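Local coordinates for protein sulfate adenylyltransferase (Allochromatium vinosum, PDB 4DNX) that catalyses the transfer of the adenylyl group of ATP to sulfate, giving adenosine 5'-phosphosulfate and diphosphate, in sulfur metabolism, at residues A[49-54]-A[281-286]; A[8-13]-A[179-184]; A[366-371]-A[386-391]; A[201-206]-A[236-241]. All coordinates share one frame; numbering follows the deposited sequence.

Contact 1 (A[49-54]-A[281-286])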
loop_
_atom_site.group_PDB
_atom_site.type_symbol
_atom_site.label_atom_id
_atom_site.label_comp_id
_atom_site.label_asym_id
_atom_site.label_seq_id
_atom_site.Cartn_x
_atom_site.Cartn_y
_atom_site.Cartn_z
ATOM N N ALA A 49 10.913 1.526 -6.153
ATOM C CA ALA A 49 10.394 1.141 -4.809
ATOM C C ALA A 49 11.514 1.090 -3.775
ATOM O O ALA A 49 11.255 0.791 -2.597
ATOM C CB ALA A 49 9.714 -0.225 -4.919
ATOM N N GLY A 50 12.749 1.410 -4.179
ATOM C CA GLY A 50 13.887 1.477 -3.231
ATOM C C GLY A 50 14.586 0.137 -2.964
ATOM O O GLY A 50 15.588 0.076 -2.226
ATOM N N TYR A 51 14.087 -0.946 -3.550
ATOM C CA TYR A 51 14.719 -2.244 -3.348
ATOM C C TYR A 51 16.156 -2.302 -3.919
ATOM O O TYR A 51 17.016 -3.025 -3.388
ATOM C CB TYR A 51 13.873 -3.332 -3.984
ATOM C CG TYR A 51 12.604 -3.645 -3.197
ATOM C CD1 TYR A 51 12.684 -4.286 -1.947
ATOM C CD2 TYR A 51 11.334 -3.320 -3.711
ATOM C CE1 TYR A 51 11.521 -4.581 -1.215
ATOM C CE2 TYR A 51 10.159 -3.599 -3.031
ATOM C CZ TYR A 51 10.262 -4.250 -1.762
ATOM O OH TYR A 51 9.111 -4.556 -1.089
ATOM N N PHE A 52 16.418 -1.574 -5.019
ATOM C CA PHE A 52 17.747 -1.592 -5.638
ATOM C C PHE A 52 18.528 -0.314 -5.332
ATOM O O PHE A 52 19.466 0.079 -6.038
ATOM C CB PHE A 52 17.635 -1.830 -7.156
ATOM C CG PHE A 52 17.169 -3.218 -7.550
ATOM C CD1 PHE A 52 17.035 -4.283 -6.630
ATOM C CD2 PHE A 52 16.823 -3.440 -8.864
ATOM C CE1 PHE A 52 16.616 -5.550 -7.054
ATOM C CE2 PHE A 52 16.379 -4.726 -9.314
ATOM C CZ PHE A 52 16.263 -5.751 -8.429
ATOM N N SER A 53 18.189 0.308 -4.202
ATOM C CA SER A 53 18.956 1.467 -3.771
ATOM C C SER A 53 20.435 1.171 -3.459
ATOM O O SER A 53 20.733 0.037 -3.023
ATOM C CB SER A 53 18.337 2.009 -2.448
ATOM O OG SER A 53 19.086 3.122 -1.925
ATOM N N PRO A 54 21.307 1.930 -4.111
ATOM C CA PRO A 54 21.178 3.378 -4.256
ATOM C C PRO A 54 21.324 3.617 -5.769
ATOM O O PRO A 54 21.666 4.742 -6.195
ATOM C CB PRO A 54 22.391 3.947 -3.503
ATOM C CG PRO A 54 23.438 2.930 -3.717
ATOM C CD PRO A 54 22.689 1.598 -3.652
ATOM N N ALA A 281 19.208 -11.203 -0.897
ATOM C CA ALA A 281 19.781 -10.668 0.348
ATOM C C ALA A 281 19.950 -9.149 0.262
ATOM O O ALA A 281 19.618 -8.395 1.206
ATOM C CB ALA A 281 21.099 -11.386 0.706
ATOM N N TYR A 282 20.401 -8.689 -0.899
ATOM C CA TYR A 282 20.620 -7.259 -1.103
ATOM C C TYR A 282 19.331 -6.455 -0.884
ATOM O O TYR A 282 19.317 -5.499 -0.063
ATOM C CB TYR A 282 21.120 -7.075 -2.521
ATOM C CG TYR A 282 21.518 -5.641 -2.864
ATOM C CD1 TYR A 282 20.542 -4.672 -3.116
ATOM C CD2 TYR A 282 22.851 -5.302 -2.955
ATOM C CE1 TYR A 282 20.930 -3.331 -3.409
ATOM C CE2 TYR A 282 23.269 -4.003 -3.261
ATOM C CZ TYR A 282 22.289 -3.023 -3.482
ATOM O OH TYR A 282 22.708 -1.738 -3.760
ATOM N N PHE A 283 18.247 -6.827 -1.569
ATOM C CA PHE A 283 17.029 -6.027 -1.429
ATOM C C PHE A 283 16.289 -6.210 -0.102
ATOM O O PHE A 283 15.589 -5.291 0.357
ATOM C CB PHE A 283 16.120 -6.020 -2.677
ATOM C CG PHE A 283 15.432 -7.317 -3.026
ATOM C CD1 PHE A 283 14.251 -7.700 -2.387
ATOM C CD2 PHE A 283 15.865 -8.026 -4.156
ATOM C CE1 PHE A 283 13.554 -8.894 -2.815
ATOM C CE2 PHE A 283 15.210 -9.201 -4.598
ATOM C CZ PHE A 283 14.037 -9.630 -3.939
ATOM N N ARG A 284 16.534 -7.357 0.536
ATOM C CA ARG A 284 15.957 -7.579 1.859
ATOM C C ARG A 284 16.664 -6.723 2.892
ATOM O O ARG A 284 16.051 -6.291 3.884
ATOM C CB ARG A 284 15.985 -9.070 2.236
ATOM C CG ARG A 284 14.681 -9.814 1.932
ATOM C CD ARG A 284 14.394 -9.808 0.531
ATOM N NE ARG A 284 13.132 -10.426 0.037
ATOM C CZ ARG A 284 13.010 -11.504 -0.750
ATOM N NH1 ARG A 284 14.041 -12.299 -1.030
ATOM N NH2 ARG A 284 11.817 -11.796 -1.285
ATOM N N GLN A 285 17.957 -6.490 2.720
ATOM C CA GLN A 285 18.651 -5.559 3.641
ATOM C C GLN A 285 18.081 -4.169 3.423
ATOM O O GLN A 285 17.818 -3.437 4.405
ATOM C CB GLN A 285 20.173 -5.579 3.434
ATOM C CG GLN A 285 20.899 -4.638 4.432
ATOM C CD GLN A 285 22.415 -4.711 4.349
ATOM O OE1 GLN A 285 22.999 -5.790 4.176
ATOM N NE2 GLN A 285 23.071 -3.559 4.539
ATOM N N ASN A 286 17.889 -3.790 2.151
ATOM C CA ASN A 286 17.285 -2.462 1.889
ATOM C C ASN A 286 15.904 -2.223 2.542
ATOM O O ASN A 286 15.629 -1.138 3.018
ATOM C CB ASN A 286 17.237 -2.163 0.377
ATOM C CG ASN A 286 18.544 -1.600 -0.119
ATOM O OD1 ASN A 286 19.333 -1.067 0.664
ATOM N ND2 ASN A 286 18.762 -1.665 -1.429
#
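The backbones of Y51 and F283 come together at 4.8 Å between CA and CA, where a type I turn from G50 to S53 lies against helix 274-287. G50 ends helix 38-48 in a Schellman motif and lets the chain enter this turn. N286 clamps the turn. Its ND2 donates almost straight to Y51 O (3.0 Å, 171°). Y51 O lies in the amide plane of N286, whereas ND2 stands above the carbonyl plane of Y51. The same ND2 also donates to S53 O at 3.1 Å. S53 O takes a second bond from Y282 OH (2.8 Å), and the two donors reach it from opposite faces of its plane. The turn belongs to the N-terminal PUA-like part, and the helix to the Rossmann-like ATP-sulfurylase part, which are joined here in the interior. N286 OD1 is taken by V5 N, and Y51 OH by R178 O. Next to these bonds, CB of F283 touches CB of Y51 at 3.7 Å. CG of F283 sits between its backbone N and carbonyl carbon (chi1 68°), and the ring passes Y51 toward F52. There its CD2 meets CE1 of F52 at the edge of that ring, 3.9 Å away.

Contact 2 (A[8-13]-A[179-184])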
loop_
_atom_site.group_PDB
_atom_site.type_symbol
_atom_site.label_atom_id
_atom_site.label_comp_id
_atom_site.label_asym_id
_atom_site.label_seq_id
_atom_site.Cartn_x
_atom_site.Cartn_y
_atom_site.Cartn_z
ATOM N N ASP A 8 23.434 5.765 3.625
ATOM C CA ASP A 8 22.826 5.833 4.952
ATOM C C ASP A 8 21.294 5.850 4.927
ATOM O O ASP A 8 20.638 5.496 5.918
ATOM C CB ASP A 8 23.345 7.061 5.704
ATOM C CG ASP A 8 24.849 6.984 6.018
ATOM O OD1 ASP A 8 25.415 5.874 6.144
ATOM O OD2 ASP A 8 25.457 8.062 6.191
ATOM N N GLU A 9 20.731 6.268 3.798
ATOM C CA GLU A 9 19.278 6.292 3.595
ATOM C C GLU A 9 18.940 5.708 2.247
ATOM O O GLU A 9 19.738 5.822 1.312
ATOM C CB GLU A 9 18.777 7.735 3.632
ATOM C CG GLU A 9 19.041 8.370 4.996
ATOM C CD GLU A 9 17.938 9.301 5.426
ATOM O OE1 GLU A 9 17.491 10.118 4.585
ATOM O OE2 GLU A 9 17.529 9.212 6.609
ATOM N N LEU A 10 17.761 5.093 2.144
ATOM C CA LEU A 10 17.278 4.622 0.825
ATOM C C LEU A 10 17.154 5.782 -0.156
ATOM O O LEU A 10 16.803 6.923 0.224
ATOM C CB LEU A 10 15.923 3.933 0.928
ATOM C CG LEU A 10 15.930 2.591 1.670
ATOM C CD1 LEU A 10 14.451 2.133 1.786
ATOM C CD2 LEU A 10 16.761 1.478 0.965
ATOM N N ARG A 11 17.443 5.480 -1.412
ATOM C CA ARG A 11 17.393 6.469 -2.511
ATOM C C ARG A 11 16.481 5.961 -3.649
ATOM O O ARG A 11 16.960 5.714 -4.786
ATOM C CB ARG A 11 18.825 6.794 -3.015
ATOM C CG ARG A 11 19.747 7.311 -1.925
ATOM C CD ARG A 11 20.944 8.087 -2.478
ATOM N NE ARG A 11 21.845 8.457 -1.381
ATOM C CZ ARG A 11 23.173 8.318 -1.404
ATOM N NH1 ARG A 11 23.784 7.798 -2.466
ATOM N NH2 ARG A 11 23.895 8.694 -0.348
ATOM N N PRO A 12 15.170 5.830 -3.376
ATOM C CA PRO A 12 14.235 5.278 -4.358
ATOM C C PRO A 12 14.089 6.220 -5.570
ATOM O O PRO A 12 14.357 7.433 -5.468
ATOM C CB PRO A 12 12.897 5.230 -3.593
ATOM C CG PRO A 12 13.007 6.397 -2.540
ATOM C CD PRO A 12 14.484 6.252 -2.125
ATOM N N ARG A 13 13.659 5.649 -6.697
ATOM C CA ARG A 13 13.554 6.417 -7.940
ATOM C C ARG A 13 12.106 6.834 -8.256
ATOM O O ARG A 13 11.843 7.550 -9.229
ATOM C CB ARG A 13 14.175 5.624 -9.120
ATOM C CG ARG A 13 15.666 5.228 -8.878
ATOM C CD ARG A 13 16.547 6.453 -8.600
ATOM N NE ARG A 13 16.636 7.335 -9.744
ATOM C CZ ARG A 13 17.354 8.456 -9.780
ATOM N NH1 ARG A 13 18.076 8.829 -8.706
ATOM N NH2 ARG A 13 17.356 9.215 -10.885
ATOM N N THR A 179 6.613 -0.914 -1.015
ATOM C CA THR A 179 7.959 -0.479 -1.332
ATOM C C THR A 179 8.897 -0.870 -0.207
ATOM O O THR A 179 8.451 -1.113 0.935
ATOM C CB THR A 179 8.029 1.061 -1.505
ATOM O OG1 THR A 179 7.631 1.710 -0.278
ATOM C CG2 THR A 179 7.105 1.494 -2.667
ATOM N N ALA A 180 10.199 -0.903 -0.503
ATOM C CA ALA A 180 11.208 -1.112 0.575
ATOM C C ALA A 180 11.115 0.054 1.574
ATOM O O ALA A 180 11.340 -0.135 2.777
ATOM C CB ALA A 180 12.618 -1.129 -0.014
ATOM N N VAL A 181 10.811 1.254 1.072
ATOM C CA VAL A 181 10.675 2.445 1.897
ATOM C C VAL A 181 9.582 2.216 2.976
ATOM O O VAL A 181 9.811 2.472 4.181
ATOM C CB VAL A 181 10.348 3.694 1.023
ATOM C CG1 VAL A 181 9.951 4.891 1.900
ATOM C CG2 VAL A 181 11.548 4.013 0.062
ATOM N N GLU A 182 8.435 1.701 2.550
ATOM C CA GLU A 182 7.306 1.559 3.500
ATOM C C GLU A 182 7.532 0.369 4.444
ATOM O O GLU A 182 7.134 0.462 5.627
ATOM C CB GLU A 182 5.994 1.393 2.741
ATOM C CG GLU A 182 4.707 1.326 3.644
ATOM C CD GLU A 182 4.520 2.504 4.648
ATOM O OE1 GLU A 182 5.124 3.599 4.498
ATOM O OE2 GLU A 182 3.698 2.335 5.592
ATOM N N ILE A 183 8.156 -0.698 3.950
ATOM C CA ILE A 183 8.475 -1.847 4.862
ATOM C C ILE A 183 9.430 -1.356 5.963
ATOM O O ILE A 183 9.200 -1.637 7.177
ATOM C CB ILE A 183 9.052 -2.999 4.075
ATOM C CG1 ILE A 183 7.935 -3.623 3.235
ATOM C CG2 ILE A 183 9.647 -4.026 4.984
ATOM C CD1 ILE A 183 8.400 -4.749 2.251
ATOM N N ARG A 184 10.480 -0.585 5.583
ATOM C CA ARG A 184 11.405 -0.001 6.589
ATOM C C ARG A 184 10.662 0.887 7.622
ATOM O O ARG A 184 10.920 0.782 8.835
ATOM C CB ARG A 184 12.559 0.772 5.840
ATOM C CG ARG A 184 13.750 1.334 6.626
ATOM C CD ARG A 184 14.840 1.722 5.567
ATOM N NE ARG A 184 15.765 0.605 5.228
ATOM C CZ ARG A 184 16.859 0.328 5.940
ATOM N NH1 ARG A 184 17.158 1.037 7.057
ATOM N NH2 ARG A 184 17.639 -0.693 5.612
#
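L10 packs on V181 and R184, so that an extended N-terminal loop of the PUA-like part rests on the first turn of helix 180-190. That helix belongs to the Rossmann-like ATP-sulfurylase part. The bond from CA to CB of L10 points at the helix. CG follows, anti to the carbonyl carbon (chi1 -68°), and lies 4.1 Å from CD of R184. The chain then splits. CD1 does most of the touching. It sits 3.8 Å from CA of V181, 3.9 Å from CG2 of V181 and 3.8 Å from CD of R184, with CB of A180 a little farther off. CD2 turns to N286 on helix 274-287. The R184 chain bends at chi3 (-89°), which turns NE back near L10, while the guanidinium serves polar partners. NE bonds to N286 O and NH1 to I2 O, so the N-terminal chain and helix 274-287 both hold the arginine. The start of the helix is capped by T179, whose OG1 accepts from E182 N at 2.9 Å. T179 OG1 also bonds to D175 of the second subunit, and E182 forms a salt bridge with R178 of that subunit. The helix thus faces the dimer partner as well as the loop. The apolar patch ends at P12, whose ring crosses the V181 side chain at about a right angle, its CG 3.8 Å from CG2 of V181.

Contact 3 (A[366-371]-A[386-391])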
loop_
_atom_site.group_PDB
_atom_site.type_symbol
_atom_site.label_atom_id
_atom_site.label_comp_id
_atom_site.label_asym_id
_atom_site.label_seq_id
_atom_site.Cartn_x
_atom_site.Cartn_y
_atom_site.Cartn_z
ATOM N N GLU A 366 -2.497 -32.068 -3.204
ATOM C CA GLU A 366 -3.370 -33.130 -3.713
ATOM C C GLU A 366 -4.540 -33.393 -2.744
ATOM O O GLU A 366 -5.696 -33.486 -3.174
ATOM C CB GLU A 366 -2.598 -34.442 -3.955
ATOM C CG GLU A 366 -1.582 -34.324 -5.150
ATOM C CD GLU A 366 -0.682 -35.551 -5.283
ATOM O OE1 GLU A 366 0.164 -35.572 -6.219
ATOM O OE2 GLU A 366 -0.821 -36.503 -4.483
ATOM N N MET A 367 -4.223 -33.527 -1.457
ATOM C CA MET A 367 -5.250 -33.810 -0.441
ATOM C C MET A 367 -6.326 -32.706 -0.394
ATOM O O MET A 367 -7.550 -33.022 -0.396
ATOM C CB MET A 367 -4.600 -34.002 0.934
ATOM C CG MET A 367 -3.923 -35.361 1.085
ATOM S SD MET A 367 -3.146 -35.461 2.734
ATOM C CE MET A 367 -2.665 -37.161 2.866
ATOM N N LEU A 368 -5.856 -31.457 -0.348
ATOM C CA LEU A 368 -6.728 -30.281 -0.336
ATOM C C LEU A 368 -7.669 -30.258 -1.550
ATOM O O LEU A 368 -8.878 -30.049 -1.406
ATOM C CB LEU A 368 -5.939 -28.975 -0.230
ATOM C CG LEU A 368 -5.084 -28.828 1.031
ATOM C CD1 LEU A 368 -4.147 -27.675 0.892
ATOM C CD2 LEU A 368 -5.974 -28.664 2.263
ATOM N N GLY A 369 -7.117 -30.538 -2.733
ATOM C CA GLY A 369 -7.946 -30.648 -3.943
ATOM C C GLY A 369 -8.960 -31.779 -3.924
ATOM O O GLY A 369 -9.936 -31.770 -4.685
ATOM N N GLN A 370 -8.758 -32.778 -3.059
ATOM C CA GLN A 370 -9.690 -33.894 -2.960
ATOM C C GLN A 370 -10.699 -33.662 -1.826
ATOM O O GLN A 370 -11.557 -34.510 -1.560
ATOM C CB GLN A 370 -8.959 -35.249 -2.786
ATOM C CG GLN A 370 -7.979 -35.586 -3.958
ATOM C CD GLN A 370 -6.772 -36.421 -3.522
ATOM O OE1 GLN A 370 -6.721 -36.921 -2.390
ATOM N NE2 GLN A 370 -5.787 -36.560 -4.410
ATOM N N GLY A 371 -10.568 -32.501 -1.173
ATOM C CA GLY A 371 -11.423 -32.181 -0.027
ATOM C C GLY A 371 -11.095 -32.970 1.240
ATOM O O GLY A 371 -11.970 -33.217 2.070
ATOM N N ILE A 386 -9.784 -22.986 4.005
ATOM C CA ILE A 386 -9.740 -21.908 2.993
ATOM C C ILE A 386 -9.403 -22.501 1.609
ATOM O O ILE A 386 -10.104 -22.242 0.609
ATOM C CB ILE A 386 -8.774 -20.812 3.391
ATOM C CG1 ILE A 386 -9.412 -19.950 4.487
ATOM C CG2 ILE A 386 -8.320 -19.929 2.157
ATOM C CD1 ILE A 386 -8.417 -19.011 5.136
ATOM N N LEU A 387 -8.372 -23.340 1.586
ATOM C CA LEU A 387 -7.958 -24.007 0.335
ATOM C C LEU A 387 -9.005 -25.028 -0.165
ATOM O O LEU A 387 -9.306 -25.088 -1.371
ATOM C CB LEU A 387 -6.569 -24.631 0.498
ATOM C CG LEU A 387 -5.512 -23.509 0.661
ATOM C CD1 LEU A 387 -4.195 -24.054 1.132
ATOM C CD2 LEU A 387 -5.356 -22.743 -0.680
ATOM N N MET A 388 -9.591 -25.820 0.733
ATOM C CA MET A 388 -10.587 -26.818 0.301
ATOM C C MET A 388 -11.808 -26.143 -0.282
ATOM O O MET A 388 -12.399 -26.643 -1.249
ATOM C CB MET A 388 -10.997 -27.740 1.446
ATOM C CG MET A 388 -9.904 -28.733 1.706
ATOM S SD MET A 388 -10.314 -29.973 2.902
ATOM C CE MET A 388 -10.313 -28.929 4.365
ATOM N N ASP A 389 -12.162 -24.990 0.291
ATOM C CA ASP A 389 -13.339 -24.252 -0.158
ATOM C C ASP A 389 -13.072 -23.720 -1.551
ATOM O O ASP A 389 -13.967 -23.814 -2.415
ATOM C CB ASP A 389 -13.696 -23.104 0.801
ATOM C CG ASP A 389 -14.433 -23.588 2.054
ATOM O OD1 ASP A 389 -14.726 -24.790 2.186
ATOM O OD2 ASP A 389 -14.677 -22.747 2.945
ATOM N N TYR A 390 -11.844 -23.235 -1.768
ATOM C CA TYR A 390 -11.403 -22.769 -3.071
ATOM C C TYR A 390 -11.481 -23.911 -4.100
ATOM O O TYR A 390 -12.130 -23.754 -5.137
ATOM C CB TYR A 390 -10.003 -22.177 -3.028
ATOM C CG TYR A 390 -9.386 -22.095 -4.394
ATOM C CD1 TYR A 390 -9.911 -21.221 -5.347
ATOM C CD2 TYR A 390 -8.325 -22.931 -4.751
ATOM C CE1 TYR A 390 -9.371 -21.147 -6.634
ATOM C CE2 TYR A 390 -7.768 -22.871 -6.037
ATOM C CZ TYR A 390 -8.298 -21.971 -6.963
ATOM O OH TYR A 390 -7.754 -21.887 -8.228
ATOM N N TYR A 391 -10.834 -25.045 -3.824
ATOM C CA TYR A 391 -10.856 -26.145 -4.820
ATOM C C TYR A 391 -12.254 -26.641 -5.126
ATOM O O TYR A 391 -12.568 -26.990 -6.291
ATOM C CB TYR A 391 -9.965 -27.321 -4.390
ATOM C CG TYR A 391 -8.493 -27.033 -4.467
ATOM C CD1 TYR A 391 -7.865 -26.702 -5.702
ATOM C CD2 TYR A 391 -7.695 -27.108 -3.320
ATOM C CE1 TYR A 391 -6.503 -26.444 -5.761
ATOM C CE2 TYR A 391 -6.331 -26.824 -3.362
ATOM C CZ TYR A 391 -5.736 -26.500 -4.588
ATOM O OH TYR A 391 -4.401 -26.250 -4.669
HETATM O O HOH W 1 -11.843 -29.484 -1.830
#
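L387 meets L368 where two helices near the C-terminus, 361-369 and 381-393, pack against each other in the ATP-sulfurylase part of the chain. The CD1 methyls of L387 and L368 touch at 3.6 Å, and the two side chains cross obliquely. L387 also reaches H205 and V242, which places it among several elements. M388 follows and runs across L368 at about a right angle. Its CG lies 3.5 Å from L368 O and 4.0 Å from L368 CD2. The chain then bends at chi3 (-70°), and SD comes to 3.5 Å from the backbone C of G371. G371 is the residue that ends helix 361-369 in a Schellman motif, so M388 lies against the helix terminus. The backbone of M388 takes part too. One water donates to both M388 O and L368 O, at 3.0 Å from each, and bridges the two helices. Y391 comes a turn later. Its CG is anti to the carbonyl carbon (chi1 -71°), and the ring reaches the backbone of G369. CE2 of the ring also meets CB of L368 at 3.8 Å. G369 CA stands over one face of the Y391 ring, 4.0 Å from the centroid, in a CH-pi contact.

Contact 4 (A[201-206]-A[236-241])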
loop_
_atom_site.group_PDB
_atom_site.type_symbol
_atom_site.label_atom_id
_atom_site.label_comp_id
_atom_site.label_asym_id
_atom_site.label_seq_id
_atom_site.Cartn_x
_atom_site.Cartn_y
_atom_site.Cartn_z
ATOM N N ARG A 201 5.615 -17.732 -2.738
ATOM C CA ARG A 201 4.556 -17.306 -3.659
ATOM C C ARG A 201 3.283 -18.107 -3.484
ATOM O O ARG A 201 2.271 -17.844 -4.155
ATOM C CB ARG A 201 5.006 -17.264 -5.138
ATOM C CG ARG A 201 5.478 -18.543 -5.698
ATOM C CD ARG A 201 5.975 -18.331 -7.145
ATOM N NE ARG A 201 6.618 -19.542 -7.658
ATOM C CZ ARG A 201 7.883 -19.900 -7.417
ATOM N NH1 ARG A 201 8.679 -19.141 -6.667
ATOM N NH2 ARG A 201 8.364 -21.025 -7.933
ATOM N N ASN A 202 3.326 -19.097 -2.598
ATOM C CA ASN A 202 2.111 -19.830 -2.292
ATOM C C ASN A 202 1.756 -19.885 -0.789
ATOM O O ASN A 202 2.521 -19.361 0.040
ATOM C CB ASN A 202 2.108 -21.188 -2.990
ATOM C CG ASN A 202 1.689 -21.053 -4.449
ATOM O OD1 ASN A 202 0.632 -20.430 -4.786
ATOM N ND2 ASN A 202 2.540 -21.536 -5.324
ATOM N N PRO A 203 0.580 -20.435 -0.456
ATOM C CA PRO A 203 0.205 -20.597 0.958
ATOM C C PRO A 203 1.255 -21.308 1.781
ATOM O O PRO A 203 1.980 -22.178 1.275
ATOM C CB PRO A 203 -1.079 -21.420 0.908
ATOM C CG PRO A 203 -1.675 -21.068 -0.463
ATOM C CD PRO A 203 -0.436 -21.022 -1.349
ATOM N N MET A 204 1.340 -20.940 3.053
ATOM C CA MET A 204 2.345 -21.535 3.925
ATOM C C MET A 204 1.650 -22.570 4.814
ATOM O O MET A 204 0.721 -22.238 5.551
ATOM C CB MET A 204 2.984 -20.436 4.769
ATOM C CG MET A 204 3.933 -19.550 3.942
ATOM S SD MET A 204 4.389 -18.108 4.915
ATOM C CE MET A 204 5.325 -18.881 6.257
ATOM N N HIS A 205 2.063 -23.834 4.682
ATOM C CA HIS A 205 1.608 -24.873 5.581
ATOM C C HIS A 205 2.550 -24.997 6.770
ATOM O O HIS A 205 3.411 -24.114 6.988
ATOM C CB HIS A 205 1.373 -26.165 4.783
ATOM C CG HIS A 205 0.232 -26.004 3.843
ATOM N ND1 HIS A 205 -1.073 -25.943 4.277
ATOM C CD2 HIS A 205 0.205 -25.737 2.515
ATOM C CE1 HIS A 205 -1.867 -25.712 3.246
ATOM N NE2 HIS A 205 -1.115 -25.602 2.162
ATOM N N ARG A 206 2.328 -26.007 7.597
ATOM C CA ARG A 206 3.020 -26.052 8.881
ATOM C C ARG A 206 4.526 -26.094 8.774
ATOM O O ARG A 206 5.224 -25.576 9.666
ATOM C CB ARG A 206 2.472 -27.172 9.774
ATOM C CG ARG A 206 1.716 -26.551 10.903
ATOM C CD ARG A 206 1.278 -27.576 11.927
ATOM N NE ARG A 206 2.372 -27.838 12.856
ATOM C CZ ARG A 206 2.290 -28.682 13.882
ATOM N NH1 ARG A 206 1.170 -29.355 14.101
ATOM N NH2 ARG A 206 3.336 -28.869 14.676
ATOM N N GLY A 236 -1.434 -23.965 -11.882
ATOM C CA GLY A 236 -1.474 -24.575 -10.521
ATOM C C GLY A 236 -1.213 -23.681 -9.299
ATOM O O GLY A 236 -1.276 -24.144 -8.152
ATOM N N ASP A 237 -0.922 -22.397 -9.519
ATOM C CA ASP A 237 -0.760 -21.463 -8.399
ATOM C C ASP A 237 -2.144 -21.145 -7.767
ATOM O O ASP A 237 -3.180 -21.224 -8.429
ATOM C CB ASP A 237 -0.047 -20.165 -8.857
ATOM C CG ASP A 237 1.501 -20.251 -8.810
ATOM O OD1 ASP A 237 2.065 -21.307 -8.441
ATOM O OD2 ASP A 237 2.160 -19.233 -9.144
ATOM N N ILE A 238 -2.139 -20.770 -6.482
ATOM C CA ILE A 238 -3.361 -20.372 -5.789
ATOM C C ILE A 238 -3.626 -18.891 -6.107
ATOM O O ILE A 238 -2.740 -18.065 -5.893
ATOM C CB ILE A 238 -3.200 -20.605 -4.250
ATOM C CG1 ILE A 238 -2.975 -22.096 -3.937
ATOM C CG2 ILE A 238 -4.405 -20.138 -3.466
ATOM C CD1 ILE A 238 -3.958 -23.029 -4.625
ATOM N N PRO A 239 -4.824 -18.553 -6.609
ATOM C CA PRO A 239 -5.161 -17.145 -6.867
ATOM C C PRO A 239 -4.883 -16.271 -5.654
ATOM O O PRO A 239 -5.059 -16.697 -4.504
ATOM C CB PRO A 239 -6.652 -17.177 -7.162
ATOM C CG PRO A 239 -6.892 -18.549 -7.678
ATOM C CD PRO A 239 -5.959 -19.431 -6.907
ATOM N N ALA A 240 -4.454 -15.046 -5.931
ATOM C CA ALA A 240 -4.020 -14.119 -4.893
ATOM C C ALA A 240 -4.968 -13.962 -3.691
ATOM O O ALA A 240 -4.476 -14.016 -2.538
ATOM C CB ALA A 240 -3.704 -12.750 -5.514
ATOM N N PRO A 241 -6.274 -13.758 -3.891
ATOM C CA PRO A 241 -7.157 -13.587 -2.719
ATOM C C PRO A 241 -7.136 -14.803 -1.787
ATOM O O PRO A 241 -7.201 -14.656 -0.551
ATOM C CB PRO A 241 -8.557 -13.453 -3.336
ATOM C CG PRO A 241 -8.332 -13.021 -4.703
ATOM C CD PRO A 241 -7.043 -13.595 -5.147
#
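N202 faces both D237 and I238 and uses the two ends of its amide for them. OD1 accepts from I238 N at 3.3 Å with a straight N-H (172°). ND2 donates to D237 OD1 at 3.2 Å, straight again. The acceptor lies in the amide plane of N202, yet ND2 comes from above the carboxylate plane of D237. The amide and carboxylate planes are turned 76° from each other. Two bonds to successive residues hold the amide and fix which way it is flipped. Beside them lies the apolar, more closely packed part. CG1 of I238 sits 3.8 Å from both CG and CD of P203. I238 is buried, and Y391 of helix 381-393 packs on it too. P203 rests on R243 and A246 of helix 240-254.

The other side is looser. R201 is exposed and runs past D237 without forming a salt bridge. Its CD is 4.4 Å from D237 OD2, and NE lies 4.7 Å from the same oxygen. P239 and A240, beyond I238, turn instead to D17 and P18 of the second subunit.

Residues 201-206 come directly after strand 195-200. Residues 236-241 lie in the connection from strand 223-230 to helix 240-254. The contact thus joins two loops beyond the C-terminal ends of neighbouring strands in a Rossmann-like sheet. The first loop carries the R-N-P-x-H signature of ATP sulfurylases, which in relatives lines the ATP and sulfate site, and probably does so here.

How the contacts relate
Contact 1 is the buried one, while contacts 2 and 4 lie at the surface and contact 3 is partly buried. Contacts 1 and 2 both join the PUA-like part to the ATP-sulfurylase part, and they touch: A49 O lies 2.9 Å from A180 N, a probable hydrogen bond. Contacts 3 and 4 stay within the ATP-sulfurylase part and share a boundary, with H205 against L368. Their centres are about 12 Å apart, against about 36 Å between contacts 1 and 3. Chemistry varies with place. Side-chain amides grip backbone in contacts 1 and 4, whereas contacts 2 and 3 are mainly apolar. Contacts 2 and 4 also reach the second subunit.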